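PDB 3MPR: putative endonuclease/exonuclease/phosphatase family protein from Bacteroides thetaiotaomicron, which probably acts as a metal-dependent nuclease of the endonuclease/exonuclease/phosphatase family, cleaving phosphodiester bonds in nucleic acid. Local coordinates for residues Asn16-Gly19 against Ala23-Asp26; Gln30-Ile35 against Lys61-Gly66; Phe101-Thr106 against Leu141-Ile146; Phe127-Lys130 against Glu135-Phe138; Asn211-Asn216 against Lys239-Leu244. All coordinates share one frame; numbering follows the deposited sequence.

Contact 1. Residues Asn16-Gly19 against Ala23-Asp26; sequences NANG and ARGD
Gly19 and Ala23 are joined by the i to i+4 bond of the short helix 19-24, an N-capped helix with its start at Asn18 and its end at Gly25. Ala23 N donates to Gly19 O at 3.0 Å, and the Ala23 CB methyl lies 3.5 Å from Gly19 O. The side chain that sets up the helix start is Asn18. From CB, a chi1 of 65° sets CG between the backbone N and the carbonyl carbon, placing the amide so that its two branches reach Asp21 N and Asn16 O. OD1 takes the amide hydrogen of Asp21 N, the N-cap bond that satisfies a donor of the first turn. Asn18 ND2 reaches back to Asn16 O at 3.0 Å, meeting that carbonyl from above its plane (38° out of it). One residue thus ties the incoming loop to the helix. Gly25, at positive phi (90°), closes the other end with a Schellman motif. This surface element follows strand 5-13 and borders the metal site: Asn16 N bonds Glu51, a magnesium ligand in this protein, although no magnesium is bound to this chain in the model, and the Asn18 and Glu51 side chains are about 6 Å apart. Arg24 folds back toward the helix start, where its guanidinium forms a salt bridge with Asp21 and leaves Arg24 NH2 4.4 Å from Asn18 OD1, an oblique approach without a bond.

Contact 2. Residues Gln30-Ile35 against Lys61-Gly66; sequences QRYPVI and KEALPG
Tyr32 of helix 28-41 lies opposite Ala63 at the end of helix 54-63, with no hydrogen bond directly between the segments, and the first helix is kinked where the N atoms of Pro33 and Val34 lack bonds to the turn before. The apolar touch is made by the rim of the Tyr32 ring: Tyr32 CE1 lies 4.1 Å from Ala63 CB, and that methyl sits at the ring edge, near its plane. A chi1 of 92°, well away from a relaxed value, swings the ring out to this position. Pro33 CD lies 3.5 Å above the plane of the Tyr32 ring, offset toward the rim. Trp28 stacks with the same ring. The polar tips do not meet directly. Tyr32 OH donates to a water at 2.7 Å, and that water donates in turn to Glu62 OE1 at 2.6 Å, spanning a gap of 4.2 Å between Tyr32 OH and Glu62 OE1. Ala63 continues the seam by touching Ala36 one turn further along. Helix 28-41 is the crossover between the parallel neighbours 5-13 and 46-50, and helix 54-63 comes after strand 46-50, so the contact pairs two helices of the alpha/beta layering found in the DNase I-like fold.

Contact 3. Residues Phe101-Thr106 against Leu141-Ile146; sequences FWLSET and LHMDHI
Leu103 reaches across to Leu141 and Met143 through a single methyl, CD1, which makes all the close approaches of this contact. Leu103 CD1 lies 4.2 Å from Leu141 CD2 and 4.1 Å from Met143 SE, the residue being modelled as selenomethionine, while His142 O stays at 4.5 Å from the same CD1. Leu103 holds CG beside its backbone N and anti to the carbonyl carbon, and this chi1 of -56° carries CD1 to the Leu141 and Met143 side chains. Met143 bends at chi2 and chi3, and the side chains of Leu103 and Met143 cross at about a right angle, so the selenium meets the methyl without running alongside. Leu103 also centres an inverse gamma turn. Beyond this buried apolar patch the chains diverge. On one side Ser104 OG accepts from Thr106 N at 3.1 Å, an ST turn that takes in the exposed Glu105 and Thr106. On the other, Asp144 OD1 accepts from Ile146 N at 3.1 Å, met from above the carboxylate plane (58° out of it), an Asx turn through the exposed His145 and Ile146; Asp144 OD2 pairs with Arg120. His142 turns the other way, its side chain about 4 Å from that of the magnesium ligand Glu51. Between strands 93-102 and 135-142 runs strand 121-129, whose Cys122 touches both leucines, and helix 148-164 covers the patch with Ser154 against Leu103 and Met143 and Val158 against Leu141.

Contact 4. Residues Phe127-Lys130 against Glu135-Phe138; sequences FKCK and EFLF
Phe127 and Phe136 form an antiparallel hydrogen-bonded pair, with Phe127 N donating to Phe136 O at 2.8 Å and Phe136 N to Phe127 O at 3.0 Å. Phe127 O also receives a CA-H contact from Glu135 CA at 3.2 Å. In the next, non-hydrogen-bonded pair, the aliphatic stems of Lys128 and Glu135 meet, CG to CG, at 3.8 Å. Their charged ends, Lys128 NZ and Glu135 OE2, stay 4.3 Å apart, beyond a salt bridge, and Glu135 OE1 instead bonds His126. On the opposite face of the sheet the packing is aromatic. Phe136 places CG between its backbone N and carbonyl carbon (chi1 62°), bringing the ring across the pair so that Phe127 CB lies over one face in a CH-pi contact, 3.6 Å from Phe136 CZ. The rings, tilted by only 21°, are slid apart and barely overlap. Cys129 SG comes to the Phe136 ring edge, 3.8 Å from CE2, while Phe127 CE1 rests against Phe138 CB. Phe136 packs on Leu7 and Phe138 on Val9 of strand 5-13, in the other large sheet. An alanine in place of Phe136 would probably leave Phe127 CB and Cys129 SG without their aromatic partner and open a gap toward Leu7. The contact belongs to the beta hairpin of strands 121-129 and 135-142, whose phenylalanines fill the interface between sheets, as in the DNase I-like beta sandwich.

Contact 5. Residues Asn211-Asn216 against Lys239-Leu244; sequences NGTFNN and KRYGVL
Val243 buries the most surface here, and it does so against backbone: Val243 CG2 lies 3.7 Å from Asn211 O and Val243 CG1 3.8 Å from Gly212 O. With CG1 anti to the backbone N (chi1 174°) and CG2 beside it, CG2 is nearest Asn211 O, while CG1 lies near both Gly212 O and Asn211 O. The two oxygens are served differently. Asn211 O accepts from a water at 2.9 Å, and the same water lies 3.0 Å from Tyr241 OH in a second hydrogen bond, bridging loop and strand. Gly212 O is buried by the contact and has no hydrogen-bonding partner in the model. Strand 237-243 belongs to the seven-stranded sheet of the DNase I-like sandwich, and it carries a classic beta bulge, where Lys239 and Arg240 both face Glu286. The loop 211-216 passes its end on the way from strand 206-208 to strand 228-232. Thr213 turns CG2 to within 4.2 Å of Tyr241 OH, while its hydroxyl OG1 is hydrogen-bonded to Asp228 OD1 and Ile227 N. The Asn211 side chain leads away from Val243: ND2 bonds Ser221 O, and Asn211 OD1 accepts weakly from Gly212 N at 2.9 Å. Asn211 packs on Arg249 of the second subunit. Arg240 NH2 forms salt bridges to Glu286 of its own chain and to Asp43 of the second subunit, and Arg240 makes a cation-pi contact with Tyr41 of that subunit.

In the fold
Contacts 1 and 2 lie at the surface, whereas contacts 3, 4 and 5 are mostly buried. The first two are linked in series: helix 19-24 leads to helix 28-41, and Asp26 O receives a probable hydrogen bond from Arg31 NE. Contacts 3 and 4 share strand 135-142 of the six-stranded sheet, their centres about 24 Å apart; one is apolar packing past an intervening strand, the other a hydrogen-bonded hairpin with an aromatic face. Contact 5 belongs to the other large sheet. Water bridges appear in contacts 2 and 5, helix capping in contact 1. Contacts 1 and 3 approach Glu51, while contact 4 is remote from it.

Contact 1. Residues Asn16-Gly19 against Ala23-Asp26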
# COMPACT_ATOMS: atom_id res chain seq x y z
N ASN A 16 -11.84 -0.97 19.42
CA ASN A 16 -13.08 -1.56 19.90
C ASN A 16 -14.28 -0.70 19.49
O ASN A 16 -14.20 0.53 19.47
CB ASN A 16 -13.04 -1.75 21.41
CG ASN A 16 -13.16 -0.45 22.16
OD1 ASN A 16 -12.16 0.13 22.59
ND2 ASN A 16 -14.38 0.02 22.32
N ALA A 17 -15.38 -1.36 19.17
CA ALA A 17 -16.60 -0.65 18.79
C ALA A 17 -17.25 -0.02 20.01
O ALA A 17 -17.58 -0.72 20.97
CB ALA A 17 -17.56 -1.57 18.07
N ASN A 18 -17.41 1.30 19.99
CA ASN A 18 -18.03 2.03 21.10
C ASN A 18 -18.79 3.27 20.62
O ASN A 18 -18.57 3.76 19.51
CB ASN A 18 -16.99 2.45 22.14
CG ASN A 18 -15.98 3.44 21.58
OD1 ASN A 18 -16.21 4.65 21.60
ND2 ASN A 18 -14.85 2.92 21.09
N GLY A 19 -19.67 3.78 21.48
CA GLY A 19 -20.52 4.91 21.15
C GLY A 19 -19.83 6.26 21.00
O GLY A 19 -20.30 7.10 20.24
N ALA A 23 -20.13 8.61 17.67
CA ALA A 23 -20.62 9.99 17.74
C ALA A 23 -19.64 10.95 17.06
O ALA A 23 -20.06 11.96 16.50
CB ALA A 23 -20.87 10.41 19.18
N ARG A 24 -18.35 10.62 17.12
CA ARG A 24 -17.32 11.46 16.50
C ARG A 24 -17.19 11.26 14.99
O ARG A 24 -16.42 11.95 14.32
CB ARG A 24 -15.96 11.23 17.16
CG ARG A 24 -15.85 11.75 18.58
CD ARG A 24 -14.43 11.60 19.13
NE ARG A 24 -14.13 10.22 19.50
CZ ARG A 24 -14.34 9.72 20.72
NH1 ARG A 24 -14.84 10.48 21.68
NH2 ARG A 24 -14.05 8.45 20.97
N GLY A 25 -17.94 10.30 14.45
CA GLY A 25 -17.88 10.01 13.03
C GLY A 25 -16.83 8.95 12.70
O GLY A 25 -16.53 8.72 11.52
N ASP A 26 -16.29 8.31 13.73
CA ASP A 26 -15.33 7.22 13.56
C ASP A 26 -15.94 5.90 13.97
O ASP A 26 -15.27 5.04 14.57
CB ASP A 26 -14.08 7.46 14.41
CG ASP A 26 -13.31 8.70 13.99
OD1 ASP A 26 -12.95 8.84 12.79
OD2 ASP A 26 -13.06 9.56 14.87

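Contact 2. Residues Gln30-Ile35 against Lys61-Gly66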
# COMPACT_ATOMS: atom_id res chain seq x y z
N GLN A 30 -18.95 2.29 9.89
CA GLN A 30 -18.42 3.07 8.78
C GLN A 30 -16.97 2.68 8.44
O GLN A 30 -16.57 2.68 7.27
CB GLN A 30 -18.52 4.56 9.14
CG GLN A 30 -17.85 5.52 8.18
CD GLN A 30 -18.13 6.97 8.52
OE1 GLN A 30 -19.24 7.46 8.30
NE2 GLN A 30 -17.13 7.67 9.05
N ARG A 31 -16.20 2.32 9.46
CA ARG A 31 -14.75 2.11 9.33
C ARG A 31 -14.38 0.74 8.80
O ARG A 31 -13.48 0.61 7.98
CB ARG A 31 -14.06 2.21 10.70
CG ARG A 31 -14.12 3.56 11.36
CD ARG A 31 -13.15 3.64 12.53
NE ARG A 31 -13.53 2.86 13.71
CZ ARG A 31 -12.96 1.71 14.07
NH1 ARG A 31 -11.98 1.19 13.32
NH2 ARG A 31 -13.35 1.09 15.18
N TYR A 32 -15.04 -0.29 9.31
CA TYR A 32 -14.56 -1.65 9.07
C TYR A 32 -14.58 -2.11 7.61
O TYR A 32 -13.72 -2.89 7.20
CB TYR A 32 -15.21 -2.67 10.04
CG TYR A 32 -16.48 -3.36 9.58
CD1 TYR A 32 -16.44 -4.35 8.62
CD2 TYR A 32 -17.71 -3.03 10.14
CE1 TYR A 32 -17.61 -5.00 8.21
CE2 TYR A 32 -18.87 -3.65 9.74
CZ TYR A 32 -18.82 -4.63 8.78
OH TYR A 32 -19.99 -5.25 8.40
N PRO A 33 -15.55 -1.63 6.81
CA PRO A 33 -15.47 -2.03 5.40
C PRO A 33 -14.18 -1.54 4.75
O PRO A 33 -13.63 -2.23 3.90
CB PRO A 33 -16.70 -1.36 4.78
CG PRO A 33 -17.68 -1.26 5.94
CD PRO A 33 -16.79 -0.90 7.11
N VAL A 34 -13.68 -0.38 5.17
CA VAL A 34 -12.40 0.14 4.66
C VAL A 34 -11.22 -0.69 5.19
O VAL A 34 -10.31 -1.05 4.43
CB VAL A 34 -12.21 1.63 5.05
CG1 VAL A 34 -10.92 2.19 4.44
CG2 VAL A 34 -13.41 2.45 4.58
N ILE A 35 -11.23 -0.99 6.48
CA ILE A 35 -10.25 -1.91 7.06
C ILE A 35 -10.17 -3.21 6.24
O ILE A 35 -9.08 -3.65 5.89
CB ILE A 35 -10.57 -2.23 8.54
CG1 ILE A 35 -10.43 -0.98 9.41
CG2 ILE A 35 -9.69 -3.38 9.07
CD1 ILE A 35 -10.91 -1.16 10.86
N LYS A 61 -14.79 -11.19 9.43
CA LYS A 61 -14.80 -12.43 8.67
C LYS A 61 -15.81 -12.36 7.52
O LYS A 61 -15.52 -12.77 6.40
CB LYS A 61 -15.07 -13.64 9.58
CG LYS A 61 -15.07 -14.97 8.86
CD LYS A 61 -15.13 -16.14 9.84
CE LYS A 61 -15.15 -17.46 9.11
NZ LYS A 61 -15.34 -18.59 10.08
N GLU A 62 -16.99 -11.81 7.77
CA GLU A 62 -17.97 -11.66 6.70
C GLU A 62 -17.38 -10.80 5.58
O GLU A 62 -17.59 -11.08 4.40
CB GLU A 62 -19.28 -11.07 7.21
CG GLU A 62 -20.28 -10.74 6.11
CD GLU A 62 -21.56 -10.13 6.66
OE1 GLU A 62 -21.48 -9.05 7.28
OE2 GLU A 62 -22.63 -10.74 6.48
N ALA A 63 -16.63 -9.77 5.95
CA ALA A 63 -16.05 -8.86 4.96
C ALA A 63 -14.81 -9.44 4.31
O ALA A 63 -14.28 -8.85 3.36
CB ALA A 63 -15.71 -7.51 5.60
N LEU A 64 -14.33 -10.58 4.81
CA LEU A 64 -13.08 -11.17 4.33
C LEU A 64 -13.25 -12.62 3.88
O LEU A 64 -12.78 -13.53 4.55
CB LEU A 64 -11.99 -11.08 5.40
CG LEU A 64 -11.45 -9.67 5.70
CD1 LEU A 64 -10.47 -9.73 6.87
CD2 LEU A 64 -10.79 -9.06 4.47
N PRO A 65 -13.91 -12.83 2.74
CA PRO A 65 -14.07 -14.18 2.20
C PRO A 65 -12.71 -14.81 2.09
O PRO A 65 -11.79 -14.17 1.59
CB PRO A 65 -14.64 -13.94 0.80
CG PRO A 65 -15.35 -12.63 0.91
CD PRO A 65 -14.56 -11.81 1.89
N GLY A 66 -12.58 -16.04 2.57
CA GLY A 66 -11.32 -16.75 2.48
C GLY A 66 -10.44 -16.63 3.71
O GLY A 66 -9.40 -17.27 3.78
O HOH W 1 -19.33 -7.58 7.28

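Contact 3. Residues Phe101-Thr106 against Leu141-Ile146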
# COMPACT_ATOMS: atom_id res chain seq x y z
N PHE A 101 -3.11 -17.59 26.16
CA PHE A 101 -2.70 -17.50 27.56
C PHE A 101 -2.81 -16.05 28.02
O PHE A 101 -2.62 -15.12 27.23
CB PHE A 101 -1.28 -18.07 27.77
CG PHE A 101 -0.20 -17.42 26.92
CD1 PHE A 101 0.09 -17.90 25.65
CD2 PHE A 101 0.56 -16.37 27.41
CE1 PHE A 101 1.09 -17.32 24.88
CE2 PHE A 101 1.55 -15.77 26.65
CZ PHE A 101 1.82 -16.25 25.38
N TRP A 102 -3.15 -15.85 29.30
CA TRP A 102 -3.22 -14.50 29.86
C TRP A 102 -1.84 -14.05 30.30
O TRP A 102 -1.01 -14.86 30.68
CB TRP A 102 -4.24 -14.43 31.00
CG TRP A 102 -5.64 -14.38 30.46
CD1 TRP A 102 -6.41 -13.27 30.28
CD2 TRP A 102 -6.41 -15.48 29.96
NE1 TRP A 102 -7.61 -13.60 29.72
CE2 TRP A 102 -7.64 -14.95 29.51
CE3 TRP A 102 -6.19 -16.85 29.86
CZ2 TRP A 102 -8.64 -15.76 28.97
CZ3 TRP A 102 -7.19 -17.66 29.32
CH2 TRP A 102 -8.40 -17.10 28.88
N LEU A 103 -1.60 -12.74 30.20
CA LEU A 103 -0.30 -12.19 30.56
C LEU A 103 -0.31 -11.93 32.07
O LEU A 103 -0.55 -10.81 32.51
CB LEU A 103 -0.03 -10.92 29.76
CG LEU A 103 -0.11 -11.15 28.24
CD1 LEU A 103 0.07 -9.84 27.46
CD2 LEU A 103 0.92 -12.21 27.79
N SER A 104 -0.06 -12.98 32.84
CA SER A 104 -0.12 -12.90 34.29
C SER A 104 0.66 -14.03 34.93
O SER A 104 1.24 -14.88 34.24
CB SER A 104 -1.57 -12.95 34.76
OG SER A 104 -2.11 -14.26 34.62
N GLU A 105 0.68 -14.04 36.27
CA GLU A 105 1.31 -15.11 37.03
C GLU A 105 0.56 -16.42 36.87
O GLU A 105 1.09 -17.49 37.18
CB GLU A 105 1.38 -14.74 38.52
CG GLU A 105 2.11 -13.45 38.82
CD GLU A 105 1.20 -12.23 38.81
OE1 GLU A 105 0.28 -12.16 37.97
OE2 GLU A 105 1.40 -11.33 39.66
N THR A 106 -0.69 -16.34 36.40
CA THR A 106 -1.52 -17.52 36.18
C THR A 106 -2.08 -17.51 34.75
O THR A 106 -3.26 -17.20 34.55
CB THR A 106 -2.68 -17.58 37.18
OG1 THR A 106 -3.48 -16.40 37.04
CG2 THR A 106 -2.15 -17.65 38.62
N LEU A 141 -0.83 -10.03 20.75
CA LEU A 141 -1.24 -9.58 22.08
C LEU A 141 -1.53 -8.08 22.12
O LEU A 141 -1.31 -7.36 21.15
CB LEU A 141 -0.17 -9.93 23.13
CG LEU A 141 1.26 -9.38 22.96
CD1 LEU A 141 1.35 -7.89 23.30
CD2 LEU A 141 2.23 -10.15 23.84
N HIS A 142 -2.02 -7.64 23.27
CA HIS A 142 -2.28 -6.24 23.54
C HIS A 142 -1.90 -6.02 24.99
O HIS A 142 -2.55 -6.55 25.89
CB HIS A 142 -3.76 -5.92 23.31
CG HIS A 142 -4.09 -4.47 23.45
ND1 HIS A 142 -5.33 -3.95 23.13
CD2 HIS A 142 -3.34 -3.42 23.88
CE1 HIS A 142 -5.33 -2.65 23.35
NE2 HIS A 142 -4.14 -2.30 23.81
N MSE A 143 -0.83 -5.25 25.21
CA MSE A 143 -0.25 -5.04 26.54
C MSE A 143 -1.08 -4.10 27.41
O MSE A 143 -1.92 -3.35 26.91
CB MSE A 143 1.15 -4.45 26.38
CG MSE A 143 2.18 -5.35 25.73
SE MSE A 143 2.68 -6.76 26.99
CE MSE A 143 4.55 -6.95 26.50
N ASP A 144 -0.84 -4.13 28.72
CA ASP A 144 -1.56 -3.24 29.64
C ASP A 144 -0.95 -1.85 29.58
O ASP A 144 0.26 -1.71 29.41
CB ASP A 144 -1.52 -3.78 31.06
CG ASP A 144 -2.48 -3.06 31.98
OD1 ASP A 144 -2.03 -2.27 32.84
OD2 ASP A 144 -3.70 -3.26 31.83
N HIS A 145 -1.77 -0.81 29.73
CA HIS A 145 -1.25 0.56 29.60
C HIS A 145 -0.69 1.12 30.91
O HIS A 145 0.11 2.04 30.88
CB HIS A 145 -2.33 1.49 29.04
CG HIS A 145 -3.58 1.53 29.86
ND1 HIS A 145 -4.33 0.41 30.12
CD2 HIS A 145 -4.21 2.56 30.48
CE1 HIS A 145 -5.37 0.74 30.87
NE2 HIS A 145 -5.32 2.04 31.09
N ILE A 146 -1.12 0.55 32.03
CA ILE A 146 -0.71 1.03 33.35
C ILE A 146 0.44 0.22 33.97
O ILE A 146 1.37 0.79 34.52
CB ILE A 146 -1.88 0.97 34.36
CG1 ILE A 146 -3.05 1.86 33.90
CG2 ILE A 146 -1.40 1.36 35.76
CD1 ILE A 146 -2.66 3.28 33.56

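Contact 4. Residues Phe127-Lys130 against Glu135-Phe138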
# COMPACT_ATOMS: atom_id res chain seq x y z
N PHE A 127 1.17 -22.59 12.77
CA PHE A 127 0.68 -22.72 11.40
C PHE A 127 1.59 -23.55 10.51
O PHE A 127 2.79 -23.65 10.77
CB PHE A 127 0.53 -21.33 10.76
CG PHE A 127 -0.56 -20.52 11.35
CD1 PHE A 127 -0.32 -19.72 12.45
CD2 PHE A 127 -1.84 -20.55 10.80
CE1 PHE A 127 -1.34 -18.97 13.01
CE2 PHE A 127 -2.87 -19.80 11.37
CZ PHE A 127 -2.62 -19.01 12.47
N LYS A 128 1.01 -24.13 9.46
CA LYS A 128 1.77 -24.84 8.45
C LYS A 128 1.36 -24.34 7.06
O LYS A 128 0.18 -24.37 6.70
CB LYS A 128 1.51 -26.35 8.55
CG LYS A 128 2.31 -27.19 7.56
CD LYS A 128 2.12 -28.67 7.81
CE LYS A 128 3.09 -29.51 7.00
NZ LYS A 128 2.82 -30.97 7.16
N CYS A 129 2.33 -23.89 6.28
CA CYS A 129 2.06 -23.40 4.94
C CYS A 129 1.66 -24.55 4.03
O CYS A 129 2.36 -25.57 3.95
CB CYS A 129 3.28 -22.66 4.39
SG CYS A 129 3.77 -21.26 5.42
N LYS A 130 0.52 -24.41 3.37
CA LYS A 130 0.02 -25.46 2.49
C LYS A 130 0.93 -25.71 1.29
O LYS A 130 1.04 -26.84 0.82
CB LYS A 130 -1.40 -25.15 2.03
CG LYS A 130 -2.44 -25.29 3.13
CD LYS A 130 -3.85 -25.06 2.60
CE LYS A 130 -4.89 -25.49 3.63
NZ LYS A 130 -6.30 -25.27 3.17
N GLU A 135 6.54 -24.62 8.82
CA GLU A 135 5.81 -24.46 10.08
C GLU A 135 6.39 -23.33 10.94
O GLU A 135 7.60 -23.18 11.02
CB GLU A 135 5.81 -25.78 10.86
CG GLU A 135 5.05 -26.88 10.15
CD GLU A 135 4.97 -28.16 10.96
OE1 GLU A 135 4.79 -28.09 12.19
OE2 GLU A 135 5.11 -29.24 10.36
N PHE A 136 5.52 -22.57 11.59
CA PHE A 136 5.95 -21.42 12.40
C PHE A 136 4.90 -21.11 13.46
O PHE A 136 3.75 -21.53 13.35
CB PHE A 136 6.21 -20.18 11.53
CG PHE A 136 4.99 -19.68 10.79
CD1 PHE A 136 4.23 -18.62 11.29
CD2 PHE A 136 4.60 -20.26 9.59
CE1 PHE A 136 3.10 -18.16 10.61
CE2 PHE A 136 3.48 -19.82 8.91
CZ PHE A 136 2.73 -18.76 9.42
N LEU A 137 5.31 -20.38 14.50
CA LEU A 137 4.38 -19.89 15.51
C LEU A 137 4.07 -18.43 15.23
O LEU A 137 4.95 -17.67 14.83
CB LEU A 137 5.00 -20.00 16.91
CG LEU A 137 5.28 -21.42 17.40
CD1 LEU A 137 6.15 -21.40 18.67
CD2 LEU A 137 3.95 -22.13 17.64
N PHE A 138 2.82 -18.05 15.43
CA PHE A 138 2.40 -16.65 15.30
C PHE A 138 1.69 -16.26 16.59
O PHE A 138 0.68 -16.85 16.94
CB PHE A 138 1.44 -16.53 14.12
CG PHE A 138 1.20 -15.12 13.65
CD1 PHE A 138 0.36 -14.27 14.36
CD2 PHE A 138 1.75 -14.67 12.47
CE1 PHE A 138 0.12 -12.97 13.92
CE2 PHE A 138 1.51 -13.37 12.02
CZ PHE A 138 0.70 -12.52 12.75

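Contact 5. Residues Asn211-Asn216 against Lys239-Leu244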
# COMPACT_ATOMS: atom_id res chain seq x y z
N ASN A 211 5.07 7.54 9.07
CA ASN A 211 4.49 7.87 10.36
C ASN A 211 4.80 6.75 11.35
O ASN A 211 5.26 5.67 10.96
CB ASN A 211 2.97 8.04 10.23
CG ASN A 211 2.44 9.19 11.07
OD1 ASN A 211 2.80 9.33 12.24
ND2 ASN A 211 1.58 10.03 10.48
N GLY A 212 4.57 7.04 12.63
CA GLY A 212 4.54 6.01 13.66
C GLY A 212 3.21 5.29 13.59
O GLY A 212 2.48 5.43 12.61
N THR A 213 2.86 4.54 14.63
CA THR A 213 1.74 3.63 14.49
C THR A 213 0.43 4.06 15.15
O THR A 213 -0.64 3.60 14.75
CB THR A 213 2.10 2.20 14.94
OG1 THR A 213 2.33 2.18 16.35
CG2 THR A 213 3.36 1.74 14.20
N PHE A 214 0.48 4.95 16.13
CA PHE A 214 -0.76 5.49 16.71
C PHE A 214 -1.15 6.82 16.06
O PHE A 214 -0.29 7.68 15.86
CB PHE A 214 -0.61 5.66 18.23
CG PHE A 214 -1.89 6.07 18.94
CD1 PHE A 214 -3.03 5.29 18.85
CD2 PHE A 214 -1.93 7.22 19.71
CE1 PHE A 214 -4.20 5.66 19.50
CE2 PHE A 214 -3.10 7.60 20.36
CZ PHE A 214 -4.23 6.82 20.25
N ASN A 215 -2.43 6.99 15.73
CA ASN A 215 -2.88 8.26 15.17
C ASN A 215 -4.03 8.94 15.95
O ASN A 215 -4.31 10.11 15.71
CB ASN A 215 -3.23 8.13 13.68
CG ASN A 215 -4.38 7.18 13.42
OD1 ASN A 215 -5.48 7.37 13.94
ND2 ASN A 215 -4.14 6.17 12.60
N ASN A 216 -4.68 8.22 16.86
CA ASN A 216 -5.75 8.81 17.66
C ASN A 216 -6.92 9.34 16.80
O ASN A 216 -7.60 10.30 17.17
CB ASN A 216 -5.18 9.95 18.52
CG ASN A 216 -6.09 10.30 19.69
OD1 ASN A 216 -6.77 9.45 20.24
ND2 ASN A 216 -6.09 11.58 20.07
N LYS A 239 12.23 -8.58 4.67
CA LYS A 239 12.41 -7.90 3.39
C LYS A 239 11.94 -6.45 3.46
O LYS A 239 12.64 -5.54 3.00
CB LYS A 239 11.63 -8.63 2.29
CG LYS A 239 12.01 -10.10 2.13
CD LYS A 239 13.27 -10.28 1.29
CE LYS A 239 13.02 -9.87 -0.16
NZ LYS A 239 14.23 -10.08 -1.00
N ARG A 240 10.78 -6.21 4.05
CA ARG A 240 10.19 -4.88 3.93
C ARG A 240 9.22 -4.58 5.06
O ARG A 240 8.52 -5.47 5.53
CB ARG A 240 9.51 -4.72 2.56
CG ARG A 240 9.03 -3.30 2.22
CD ARG A 240 8.92 -3.10 0.70
NE ARG A 240 7.92 -3.98 0.10
CZ ARG A 240 7.60 -4.00 -1.19
NH1 ARG A 240 8.20 -3.18 -2.06
NH2 ARG A 240 6.67 -4.85 -1.63
N TYR A 241 9.22 -3.33 5.50
CA TYR A 241 8.35 -2.86 6.56
C TYR A 241 7.62 -1.64 6.00
O TYR A 241 8.23 -0.78 5.36
CB TYR A 241 9.20 -2.46 7.77
CG TYR A 241 8.50 -1.67 8.87
CD1 TYR A 241 8.26 -0.30 8.71
CD2 TYR A 241 8.13 -2.27 10.07
CE1 TYR A 241 7.65 0.44 9.71
CE2 TYR A 241 7.52 -1.53 11.09
CZ TYR A 241 7.29 -0.18 10.91
OH TYR A 241 6.68 0.56 11.90
N GLY A 242 6.31 -1.58 6.22
CA GLY A 242 5.54 -0.43 5.82
C GLY A 242 4.48 -0.07 6.86
O GLY A 242 3.88 -0.95 7.47
N VAL A 243 4.29 1.22 7.07
CA VAL A 243 3.12 1.72 7.78
C VAL A 243 2.15 2.26 6.73
O VAL A 243 2.50 3.13 5.93
CB VAL A 243 3.51 2.84 8.76
CG1 VAL A 243 2.29 3.44 9.39
CG2 VAL A 243 4.45 2.29 9.83
N LEU A 244 0.93 1.74 6.74
CA LEU A 244 -0.04 2.10 5.70
C LEU A 244 -0.94 3.23 6.19
O LEU A 244 -1.73 3.07 7.12
CB LEU A 244 -0.86 0.86 5.30
CG LEU A 244 0.05 -0.36 5.04
CD1 LEU A 244 -0.75 -1.60 4.65
CD2 LEU A 244 1.10 -0.06 3.98
O HOH W 2 6.81 3.52 12.05